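Local coordinates for protein succinate-semialdehyde dehydrogenase (Synechococcus sp., PDB 4ITA) that probably oxidises succinic semialdehyde to succinate with NADP+ as the electron acceptor, as a member of the aldehyde dehydrogenase family, at residues A[54-59]-A[91-96]; A[127-132]-A[154-159]; A[328-333]-A[345-350]. One frame throughout, in Å; residues are numbered along the deposited sequence.

Interaction 1 of 3, residues A[54-59]-A[91-96]; sequences ENAAAI and LVCRYY
Cys93 points its beta carbon toward the helix that carries Ala57, and the two beta carbons meet with Cys93 CB 4.0 Å from Ala57 CB. Here segments 54-59 and 91-96, parts of helices 46-62 and 79-103, run nearly antiparallel, their axes 8.3 Å apart at closest approach with 159° between their N-to-C directions. The close approach is consistent with the small side chains: Ala57 is little more than a methyl group, and Ala56 CB lies at the limit of contact, 4.5 Å from Cys93 SG. Phe140 of helix 137-149 also touches Cys93, and Leu172 of helix 162-175 packs on Ala56.

One residue on, Arg94 buries more surface here than any other residue. Its chain is extended from CG to NE and passes alongside the first helix, so that Ala57 CB touches Arg94 CG at 3.6 Å and then lies over one face of the guanidinium, offset toward its rim. The NH1 end reaches the aliphatic part of Glu54, with Arg94 NH1 4.0 Å from Glu54 CG. The two side chains cross at about a right angle, and Glu54 OE2 stays 4.6 Å from Arg94 NH1, too far for a salt bridge. A water in the guanidinium plane closes the gap, giving a hydrogen bond to Glu54 OE2 and accepting one from Arg94 NH1.

The direct ionic partner of Arg94 is Glu61, met by NE; together with the probably weaker, water-mediated hold of Glu54, it is likely to fix the rotation of the guanidinium.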
loop_
_atom_site.group_PDB
_atom_site.type_symbol
_atom_site.label_atom_id
_atom_site.label_comp_id
_atom_site.label_asym_id
_atom_site.label_seq_id
_atom_site.Cartn_x
_atom_site.Cartn_y
_atom_site.Cartn_z
ATOM N N GLU A 54 -19.731 7.972 17.735
ATOM C CA GLU A 54 -19.826 8.126 19.184
ATOM C C GLU A 54 -21.012 7.359 19.751
ATOM O O GLU A 54 -20.940 6.823 20.853
ATOM C CB GLU A 54 -19.846 9.610 19.585
ATOM C CG GLU A 54 -18.490 10.256 19.337
ATOM C CD GLU A 54 -18.410 11.729 19.699
ATOM O OE1 GLU A 54 -19.463 12.397 19.766
ATOM O OE2 GLU A 54 -17.273 12.214 19.907
ATOM N N ASN A 55 -22.097 7.278 18.986
ATOM C CA ASN A 55 -23.224 6.448 19.386
ATOM C C ASN A 55 -22.820 4.977 19.473
ATOM O O ASN A 55 -23.222 4.274 20.397
ATOM C CB ASN A 55 -24.403 6.591 18.419
ATOM C CG ASN A 55 -25.187 7.862 18.623
ATOM O OD1 ASN A 55 -24.978 8.607 19.579
ATOM N ND2 ASN A 55 -26.118 8.111 17.714
ATOM N N ALA A 56 -22.030 4.519 18.502
ATOM C CA ALA A 56 -21.528 3.144 18.505
ATOM C C ALA A 56 -20.672 2.882 19.742
ATOM O O ALA A 56 -20.824 1.850 20.399
ATOM C CB ALA A 56 -20.738 2.854 17.235
ATOM N N ALA A 57 -19.793 3.830 20.064
ATOM C CA ALA A 57 -18.987 3.737 21.282
ATOM C C ALA A 57 -19.864 3.610 22.521
ATOM O O ALA A 57 -19.616 2.770 23.382
ATOM C CB ALA A 57 -18.057 4.933 21.411
ATOM N N ALA A 58 -20.900 4.444 22.615
ATOM C CA ALA A 58 -21.789 4.407 23.779
ATOM C C ALA A 58 -22.537 3.078 23.897
ATOM O O ALA A 58 -22.754 2.574 25.004
ATOM C CB ALA A 58 -22.758 5.586 23.759
ATOM N N ILE A 59 -22.927 2.499 22.763
ATOM C CA ILE A 59 -23.564 1.186 22.762
ATOM C C ILE A 59 -22.602 0.116 23.291
ATOM O O ILE A 59 -22.961 -0.693 24.151
ATOM C CB ILE A 59 -24.074 0.814 21.354
ATOM C CG1 ILE A 59 -25.252 1.712 20.967
ATOM C CG2 ILE A 59 -24.479 -0.651 21.305
ATOM C CD1 ILE A 59 -25.596 1.692 19.485
ATOM N N LEU A 91 -13.131 2.511 22.401
ATOM C CA LEU A 91 -12.048 3.480 22.429
ATOM C C LEU A 91 -11.600 3.874 21.026
ATOM O O LEU A 91 -11.343 5.042 20.769
ATOM C CB LEU A 91 -10.871 2.912 23.218
ATOM C CG LEU A 91 -9.744 3.848 23.629
ATOM C CD1 LEU A 91 -10.251 4.834 24.673
ATOM C CD2 LEU A 91 -8.571 3.026 24.152
ATOM N N VAL A 92 -11.492 2.915 20.107
ATOM C CA VAL A 92 -11.034 3.275 18.763
ATOM C C VAL A 92 -12.126 4.039 18.001
ATOM O O VAL A 92 -11.825 4.902 17.174
ATOM C CB VAL A 92 -10.474 2.052 17.963
ATOM C CG1 VAL A 92 -11.580 1.046 17.647
ATOM C CG2 VAL A 92 -9.758 2.526 16.703
ATOM N N CYS A 93 -13.394 3.753 18.297
ATOM C CA CYS A 93 -14.487 4.554 17.747
ATOM C C CYS A 93 -14.340 6.007 18.185
ATOM O O CYS A 93 -14.419 6.929 17.370
ATOM C CB CYS A 93 -15.846 4.010 18.192
ATOM S SG CYS A 93 -16.308 2.456 17.402
ATOM N N ARG A 94 -14.100 6.205 19.474
ATOM C CA ARG A 94 -13.947 7.562 19.999
ATOM C C ARG A 94 -12.690 8.243 19.458
ATOM O O ARG A 94 -12.711 9.438 19.167
ATOM C CB ARG A 94 -13.946 7.562 21.528
ATOM C CG ARG A 94 -15.287 7.173 22.099
ATOM C CD ARG A 94 -15.474 7.605 23.549
ATOM N NE ARG A 94 -16.789 7.198 24.040
ATOM C CZ ARG A 94 -17.912 7.857 23.781
ATOM N NH1 ARG A 94 -17.874 8.956 23.041
ATOM N NH2 ARG A 94 -19.074 7.416 24.250
ATOM N N TYR A 95 -11.607 7.488 19.299
ATOM C CA TYR A 95 -10.372 8.034 18.747
ATOM C C TYR A 95 -10.594 8.675 17.376
ATOM O O TYR A 95 -10.201 9.823 17.136
ATOM C CB TYR A 95 -9.291 6.959 18.671
ATOM C CG TYR A 95 -7.986 7.477 18.120
ATOM C CD1 TYR A 95 -7.099 8.178 18.928
ATOM C CD2 TYR A 95 -7.640 7.277 16.786
ATOM C CE1 TYR A 95 -5.906 8.659 18.422
ATOM C CE2 TYR A 95 -6.445 7.748 16.277
ATOM C CZ TYR A 95 -5.585 8.444 17.094
ATOM O OH TYR A 95 -4.396 8.917 16.579
ATOM N N TYR A 96 -11.238 7.948 16.465
ATOM C CA TYR A 96 -11.479 8.510 15.142
ATOM C C TYR A 96 -12.600 9.553 15.118
ATOM O O TYR A 96 -12.553 10.486 14.322
ATOM C CB TYR A 96 -11.634 7.415 14.081
ATOM C CG TYR A 96 -10.291 6.788 13.796
ATOM C CD1 TYR A 96 -9.282 7.526 13.184
ATOM C CD2 TYR A 96 -10.002 5.485 14.186
ATOM C CE1 TYR A 96 -8.033 6.975 12.934
ATOM C CE2 TYR A 96 -8.751 4.924 13.938
ATOM C CZ TYR A 96 -7.778 5.678 13.317
ATOM O OH TYR A 96 -6.544 5.133 13.077
HETATM O O HOH W 1 -15.808 10.549 21.653
#

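Interaction 2 of 3, residues A[127-132]-A[154-159]; sequences LAVMPW and VLKHAS. With NDP (NADPH dihydro-nicotinamide-adenine-dinucleotide phosphate), chain C.
Ala128 and Lys156 are joined across neighbouring parallel strands of a Rossmann-type sheet, the two strands of a beta-alpha-beta unit whose crossover helix is 137-149. The backbone ladder alternates: Ala128 N donates to Val154 O (2.9 Å), Lys156 N to Ala128 O, and Met130 N to Lys156 O past the strand end.

Apolar contacts lie on both faces. On one, the Leu127 and Val154 side chains cross at about a right angle, CD1 near CG2; on the other, Met130 CG meets Leu155 CD1 at 3.7 Å. Met130 CB makes an off-centre CH-pi contact with the His157 ring, whose NE2 is bonded to Pro135 O, and Ala158 CB lies at the edge of the Trp132 indole.

The remaining bonds hold NADPH at the strand ends. Met130 O accepts from the adenosine ribose hydroxyl O3B at 2.8 Å, and Val129 CG1 packs against that ribose, near its O4B. Lys156 leaves its strand with CG anti to the backbone N (chi1 -179°), then bends at chi2 and chi4 to bring NZ to phosphate oxygen O1X; NZ also bonds His157 O and Ile187 O. This 2'-phosphate distinguishes NADPH from NADH. Ser159 adds two donors, N to O3X at 2.9 Å and OG to O1X at 2.7 Å.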
loop_
_atom_site.group_PDB
_atom_site.type_symbol
_atom_site.label_atom_id
_atom_site.label_comp_id
_atom_site.label_asym_id
_atom_site.label_seq_id
_atom_site.Cartn_x
_atom_site.Cartn_y
_atom_site.Cartn_z
ATOM N N LEU A 127 -13.537 -3.896 1.258
ATOM C CA LEU A 127 -13.705 -5.246 1.780
ATOM C C LEU A 127 -12.752 -5.461 2.938
ATOM O O LEU A 127 -11.561 -5.176 2.827
ATOM C CB LEU A 127 -13.405 -6.287 0.699
ATOM C CG LEU A 127 -13.146 -7.721 1.190
ATOM C CD1 LEU A 127 -14.379 -8.353 1.803
ATOM C CD2 LEU A 127 -12.647 -8.572 0.039
ATOM N N ALA A 128 -13.277 -5.980 4.044
ATOM C CA ALA A 128 -12.454 -6.412 5.168
ATOM C C ALA A 128 -12.666 -7.891 5.455
ATOM O O ALA A 128 -13.802 -8.352 5.583
ATOM C CB ALA A 128 -12.775 -5.609 6.385
ATOM N N VAL A 129 -11.565 -8.621 5.577
ATOM C CA VAL A 129 -11.583 -10.026 5.963
ATOM C C VAL A 129 -10.910 -10.125 7.324
ATOM O O VAL A 129 -9.758 -9.701 7.488
ATOM C CB VAL A 129 -10.841 -10.904 4.938
ATOM C CG1 VAL A 129 -10.754 -12.353 5.428
ATOM C CG2 VAL A 129 -11.533 -10.834 3.585
ATOM N N MET A 130 -11.635 -10.658 8.304
ATOM C CA MET A 130 -11.212 -10.593 9.706
ATOM C C MET A 130 -11.178 -11.965 10.379
ATOM O O MET A 130 -11.868 -12.885 9.955
ATOM C CB MET A 130 -12.128 -9.642 10.483
ATOM C CG MET A 130 -11.964 -8.175 10.069
ATOM S SD MET A 130 -10.388 -7.386 10.552
ATOM C CE MET A 130 -9.933 -6.545 9.033
ATOM N N PRO A 131 -10.365 -12.107 11.439
ATOM C CA PRO A 131 -10.208 -13.392 12.126
ATOM C C PRO A 131 -11.020 -13.504 13.421
ATOM O O PRO A 131 -11.504 -12.502 13.954
ATOM C CB PRO A 131 -8.718 -13.403 12.456
ATOM C CG PRO A 131 -8.462 -11.987 12.818
ATOM C CD PRO A 131 -9.327 -11.148 11.867
ATOM N N TRP A 132 -11.142 -14.724 13.940
ATOM C CA TRP A 132 -11.944 -14.943 15.132
ATOM C C TRP A 132 -11.267 -14.510 16.433
ATOM O O TRP A 132 -11.928 -14.463 17.459
ATOM C CB TRP A 132 -12.404 -16.409 15.237
ATOM C CG TRP A 132 -11.292 -17.408 15.062
ATOM C CD1 TRP A 132 -11.060 -18.179 13.959
ATOM C CD2 TRP A 132 -10.257 -17.741 16.007
ATOM N NE1 TRP A 132 -9.958 -18.969 14.156
ATOM C CE2 TRP A 132 -9.443 -18.715 15.397
ATOM C CE3 TRP A 132 -9.951 -17.319 17.303
ATOM C CZ2 TRP A 132 -8.330 -19.268 16.041
ATOM C CZ3 TRP A 132 -8.831 -17.862 17.937
ATOM C CH2 TRP A 132 -8.040 -18.825 17.303
ATOM N N VAL A 154 -17.785 -3.730 3.566
ATOM C CA VAL A 154 -18.374 -5.058 3.666
ATOM C C VAL A 154 -17.395 -5.932 4.431
ATOM O O VAL A 154 -16.194 -5.920 4.156
ATOM C CB VAL A 154 -18.762 -5.658 2.283
ATOM C CG1 VAL A 154 -19.899 -4.851 1.661
ATOM C CG2 VAL A 154 -17.554 -5.712 1.333
ATOM N N LEU A 155 -17.918 -6.659 5.411
ATOM C CA LEU A 155 -17.108 -7.493 6.290
ATOM C C LEU A 155 -17.329 -8.968 6.006
ATOM O O LEU A 155 -18.464 -9.445 6.057
ATOM C CB LEU A 155 -17.485 -7.228 7.744
ATOM C CG LEU A 155 -16.972 -8.221 8.792
ATOM C CD1 LEU A 155 -15.454 -8.187 8.935
ATOM C CD2 LEU A 155 -17.654 -7.983 10.141
ATOM N N LYS A 156 -16.252 -9.687 5.716
ATOM C CA LYS A 156 -16.269 -11.142 5.746
ATOM C C LYS A 156 -15.520 -11.551 7.002
ATOM O O LYS A 156 -14.288 -11.480 7.072
ATOM C CB LYS A 156 -15.630 -11.744 4.486
ATOM C CG LYS A 156 -15.651 -13.275 4.446
ATOM C CD LYS A 156 -14.330 -13.918 4.901
ATOM C CE LYS A 156 -14.386 -15.451 4.840
ATOM N NZ LYS A 156 -15.260 -16.049 5.899
ATOM N N HIS A 157 -16.278 -11.927 8.024
ATOM C CA HIS A 157 -15.695 -12.350 9.286
ATOM C C HIS A 157 -15.403 -13.845 9.222
ATOM O O HIS A 157 -15.805 -14.541 8.285
ATOM C CB HIS A 157 -16.641 -12.020 10.451
ATOM C CG HIS A 157 -15.936 -11.576 11.696
ATOM N ND1 HIS A 157 -14.677 -12.021 12.037
ATOM C CD2 HIS A 157 -16.316 -10.721 12.676
ATOM C CE1 HIS A 157 -14.309 -11.456 13.175
ATOM N NE2 HIS A 157 -15.286 -10.666 13.585
ATOM N N ALA A 158 -14.703 -14.338 10.232
ATOM C CA ALA A 158 -14.400 -15.757 10.321
ATOM C C ALA A 158 -15.702 -16.550 10.434
ATOM O O ALA A 158 -16.678 -16.081 11.027
ATOM C CB ALA A 158 -13.518 -16.008 11.523
ATOM N N SER A 159 -15.706 -17.760 9.885
ATOM C CA SER A 159 -16.930 -18.553 9.806
ATOM C C SER A 159 -17.437 -19.062 11.147
ATOM O O SER A 159 -18.588 -19.499 11.250
ATOM C CB SER A 159 -16.740 -19.722 8.840
ATOM O OG SER A 159 -16.737 -19.275 7.501
HETATM P PA NDP C . -7.217 -17.564 8.869
HETATM O O1A NDP C . -6.285 -16.855 7.929
HETATM O O2A NDP C . -7.473 -19.035 8.700
HETATM O O5B NDP C . -8.637 -16.830 8.818
HETATM C C5B NDP C . -8.764 -15.406 8.919
HETATM C C4B NDP C . -9.875 -14.896 8.005
HETATM O O4B NDP C . -9.501 -15.138 6.645
HETATM C C3B NDP C . -11.201 -15.624 8.192
HETATM O O3B NDP C . -12.270 -14.716 7.895
HETATM C C2B NDP C . -11.146 -16.700 7.124
HETATM O O2B NDP C . -12.426 -17.159 6.710
HETATM C C1B NDP C . -10.517 -15.915 6.007
HETATM N N9A NDP C . -9.829 -16.718 4.985
HETATM C C8A NDP C . -9.092 -17.834 5.151
HETATM N N7A NDP C . -8.596 -18.246 3.959
HETATM C C5A NDP C . -9.003 -17.369 3.028
HETATM C C6A NDP C . -8.848 -17.196 1.575
HETATM N N6A NDP C . -8.118 -18.080 0.866
HETATM N N1A NDP C . -9.453 -16.136 1.006
HETATM C C2A NDP C . -10.175 -15.249 1.704
HETATM N N3A NDP C . -10.366 -15.344 3.028
HETATM C C4A NDP C . -9.810 -16.364 3.713
HETATM O O3 NDP C . -6.627 -17.192 10.338
HETATM P PN NDP C . -6.569 -17.988 11.753
HETATM O O1N NDP C . -6.229 -19.448 11.560
HETATM O O2N NDP C . -7.784 -17.582 12.542
HETATM O O5D NDP C . -5.285 -17.288 12.429
HETATM C C5D NDP C . -5.317 -15.913 12.786
HETATM C C4D NDP C . -4.076 -15.219 12.256
HETATM O O4D NDP C . -4.281 -13.798 12.249
HETATM C C3D NDP C . -2.849 -15.459 13.113
HETATM O O3D NDP C . -1.706 -15.698 12.284
HETATM C C2D NDP C . -2.755 -14.155 13.881
HETATM O O2D NDP C . -1.427 -13.950 14.363
HETATM C C1D NDP C . -3.145 -13.144 12.822
HETATM N N1N NDP C . -3.513 -11.869 13.453
HETATM C C2N NDP C . -3.021 -10.712 12.978
HETATM C C3N NDP C . -2.967 -9.590 13.803
HETATM C C7N NDP C . -2.455 -8.272 13.301
HETATM O O7N NDP C . -3.100 -7.259 13.563
HETATM N N7N NDP C . -1.327 -8.226 12.597
HETATM C C4N NDP C . -3.412 -9.663 15.244
HETATM C C5N NDP C . -4.333 -10.780 15.417
HETATM C C6N NDP C . -4.345 -11.839 14.514
HETATM P P2B NDP C . -13.033 -18.550 7.235
HETATM O O1X NDP C . -14.354 -18.604 6.522
HETATM O O2X NDP C . -12.080 -19.635 6.792
HETATM O O3X NDP C . -13.183 -18.467 8.724
#

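Interaction 3 of 3, residues A[328-333]-A[345-350]; sequences KILLGG and PTILTE
An antiparallel pairing at one edge of the seven-stranded mixed sheet joins Lys328 to Thr349, the backbones exchanging two hydrogen bonds: Lys328 N to Thr349 O at 2.9 Å and Thr349 N to Lys328 O. Next to it, Ile329 and Leu348 form a non-hydrogen-bonded pair, with Ile329 CG1 lying beside Leu348 CD2. At the exposed end, the lysine chain bends at chi2 and chi4 and Lys328 NZ makes a salt bridge with Glu350 OE1 (3.0 Å), meeting the carboxylate on its syn side but 33° out of plane.

Strand 328-331 is the outermost of this sheet within the chain, and a beta bulge at Leu330 shifts its register by one residue. Leu330 N still reaches Ile347 O, and the side chains of the two residues lie side by side, CD2 of Leu330 4.0 Å from CG2 of Ile347; beyond them Leu281 and Phe288 of helix 274-289 press on this side. Ile347 N then bonds Leu331 O (3.1 Å), at a C=O...N angle of 136°.

Past the bulge, Thr346 OG1 receives Gly333 N at 2.9 Å and also bonds Pro344 O. With CG2 anti to its N, Thr346 sets this methyl 3.2 Å from Leu331 O. A valine here would probably leave the Gly333 amide without its acceptor and Pro344 O without its partner. At Gly332 a beta carbon would collide with Pro345 O and Thr346 OG1.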
loop_
_atom_site.group_PDB
_atom_site.type_symbol
_atom_site.label_atom_id
_atom_site.label_comp_id
_atom_site.label_asym_id
_atom_site.label_seq_id
_atom_site.Cartn_x
_atom_site.Cartn_y
_atom_site.Cartn_z
ATOM N N LYS A 328 12.576 -30.275 24.870
ATOM C CA LYS A 328 12.149 -30.709 26.196
ATOM C C LYS A 328 10.908 -29.953 26.644
ATOM O O LYS A 328 10.781 -28.756 26.394
ATOM C CB LYS A 328 13.278 -30.503 27.202
ATOM C CG LYS A 328 14.545 -31.257 26.838
ATOM C CD LYS A 328 14.263 -32.737 26.600
ATOM C CE LYS A 328 15.514 -33.446 26.127
ATOM N NZ LYS A 328 16.705 -32.955 26.877
ATOM N N ILE A 329 9.995 -30.664 27.295
ATOM C CA ILE A 329 8.802 -30.066 27.874
ATOM C C ILE A 329 9.069 -29.757 29.338
ATOM O O ILE A 329 9.308 -30.661 30.145
ATOM C CB ILE A 329 7.594 -31.018 27.808
ATOM C CG1 ILE A 329 7.264 -31.391 26.363
ATOM C CG2 ILE A 329 6.380 -30.385 28.489
ATOM C CD1 ILE A 329 6.175 -32.452 26.236
ATOM N N LEU A 330 9.031 -28.481 29.691
ATOM C CA LEU A 330 9.199 -28.078 31.079
ATOM C C LEU A 330 7.848 -28.105 31.790
ATOM O O LEU A 330 7.769 -28.345 32.998
ATOM C CB LEU A 330 9.825 -26.681 31.135
ATOM C CG LEU A 330 10.258 -26.109 32.485
ATOM C CD1 LEU A 330 11.335 -26.976 33.127
ATOM C CD2 LEU A 330 10.758 -24.688 32.311
ATOM N N LEU A 331 6.784 -27.886 31.022
ATOM C CA LEU A 331 5.434 -27.797 31.549
ATOM C C LEU A 331 4.432 -28.037 30.425
ATOM O O LEU A 331 4.639 -27.556 29.314
ATOM C CB LEU A 331 5.207 -26.400 32.129
ATOM C CG LEU A 331 3.847 -26.195 32.795
ATOM C CD1 LEU A 331 3.828 -26.853 34.172
ATOM C CD2 LEU A 331 3.517 -24.733 32.915
ATOM N N GLY A 332 3.351 -28.766 30.705
ATOM C CA GLY A 332 2.264 -28.938 29.749
ATOM C C GLY A 332 2.583 -29.894 28.616
ATOM O O GLY A 332 3.112 -30.985 28.839
ATOM N N GLY A 333 2.229 -29.510 27.393
ATOM C CA GLY A 333 2.666 -30.264 26.230
ATOM C C GLY A 333 1.742 -31.343 25.695
ATOM O O GLY A 333 2.122 -32.098 24.803
ATOM N N PRO A 345 -1.111 -24.231 29.377
ATOM C CA PRO A 345 0.135 -23.462 29.295
ATOM C C PRO A 345 1.329 -24.405 29.224
ATOM O O PRO A 345 1.423 -25.353 30.005
ATOM C CB PRO A 345 0.136 -22.682 30.610
ATOM C CG PRO A 345 -1.328 -22.465 30.891
ATOM C CD PRO A 345 -1.993 -23.745 30.455
ATOM N N THR A 346 2.224 -24.143 28.280
ATOM C CA THR A 346 3.301 -25.063 27.960
ATOM C C THR A 346 4.593 -24.287 27.764
ATOM O O THR A 346 4.584 -23.182 27.224
ATOM C CB THR A 346 2.968 -25.850 26.673
ATOM O OG1 THR A 346 1.803 -26.652 26.888
ATOM C CG2 THR A 346 4.121 -26.756 26.240
ATOM N N ILE A 347 5.705 -24.867 28.211
ATOM C CA ILE A 347 7.015 -24.274 27.989
ATOM C C ILE A 347 7.933 -25.314 27.376
ATOM O O ILE A 347 8.068 -26.418 27.919
ATOM C CB ILE A 347 7.636 -23.738 29.297
ATOM C CG1 ILE A 347 6.744 -22.651 29.916
ATOM C CG2 ILE A 347 9.057 -23.225 29.047
ATOM C CD1 ILE A 347 7.149 -22.250 31.329
ATOM N N LEU A 348 8.530 -24.967 26.236
ATOM C CA LEU A 348 9.495 -25.818 25.542
ATOM C C LEU A 348 10.881 -25.201 25.618
ATOM O O LEU A 348 11.057 -23.991 25.415
ATOM C CB LEU A 348 9.107 -25.998 24.071
ATOM C CG LEU A 348 7.715 -26.554 23.753
ATOM C CD1 LEU A 348 7.478 -26.579 22.249
ATOM C CD2 LEU A 348 7.514 -27.933 24.362
ATOM N N THR A 349 11.868 -26.044 25.910
ATOM C CA THR A 349 13.256 -25.620 26.002
ATOM C C THR A 349 14.128 -26.553 25.171
ATOM O O THR A 349 13.669 -27.607 24.713
ATOM C CB THR A 349 13.751 -25.671 27.456
ATOM O OG1 THR A 349 13.759 -27.033 27.905
ATOM C CG2 THR A 349 12.849 -24.843 28.373
ATOM N N GLU A 350 15.380 -26.155 24.977
ATOM C CA GLU A 350 16.376 -26.995 24.304
ATOM C C GLU A 350 15.886 -27.480 22.946
ATOM O O GLU A 350 16.074 -28.639 22.575
ATOM C CB GLU A 350 16.754 -28.198 25.177
ATOM C CG GLU A 350 17.264 -27.840 26.557
ATOM C CD GLU A 350 17.525 -29.068 27.412
ATOM O OE1 GLU A 350 17.767 -30.151 26.837
ATOM O OE2 GLU A 350 17.480 -28.946 28.654
#

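How the interactions relate
Interaction 2 is wholly buried and lies nearest the centre of the chain, whereas interactions 1 and 3 are only partly buried and lie farther out, on opposite sides of that centre. None touches another: interactions 1 and 2 have nearest atoms about 11 Å apart, and 2 and 3 about 15 Å. Helix 137-149 links the first two, since it packs on residues of both; interaction 3 belongs to a different sheet. The chemistry follows the location. Residues 54-59 and 91-96 meet through side chains and a water, without a direct hydrogen bond; the two strand pairs rest on backbone ladders, parallel with cofactor bonds at 127-132/154-159, antiparallel and ending in a surface salt bridge at 328-333/345-350.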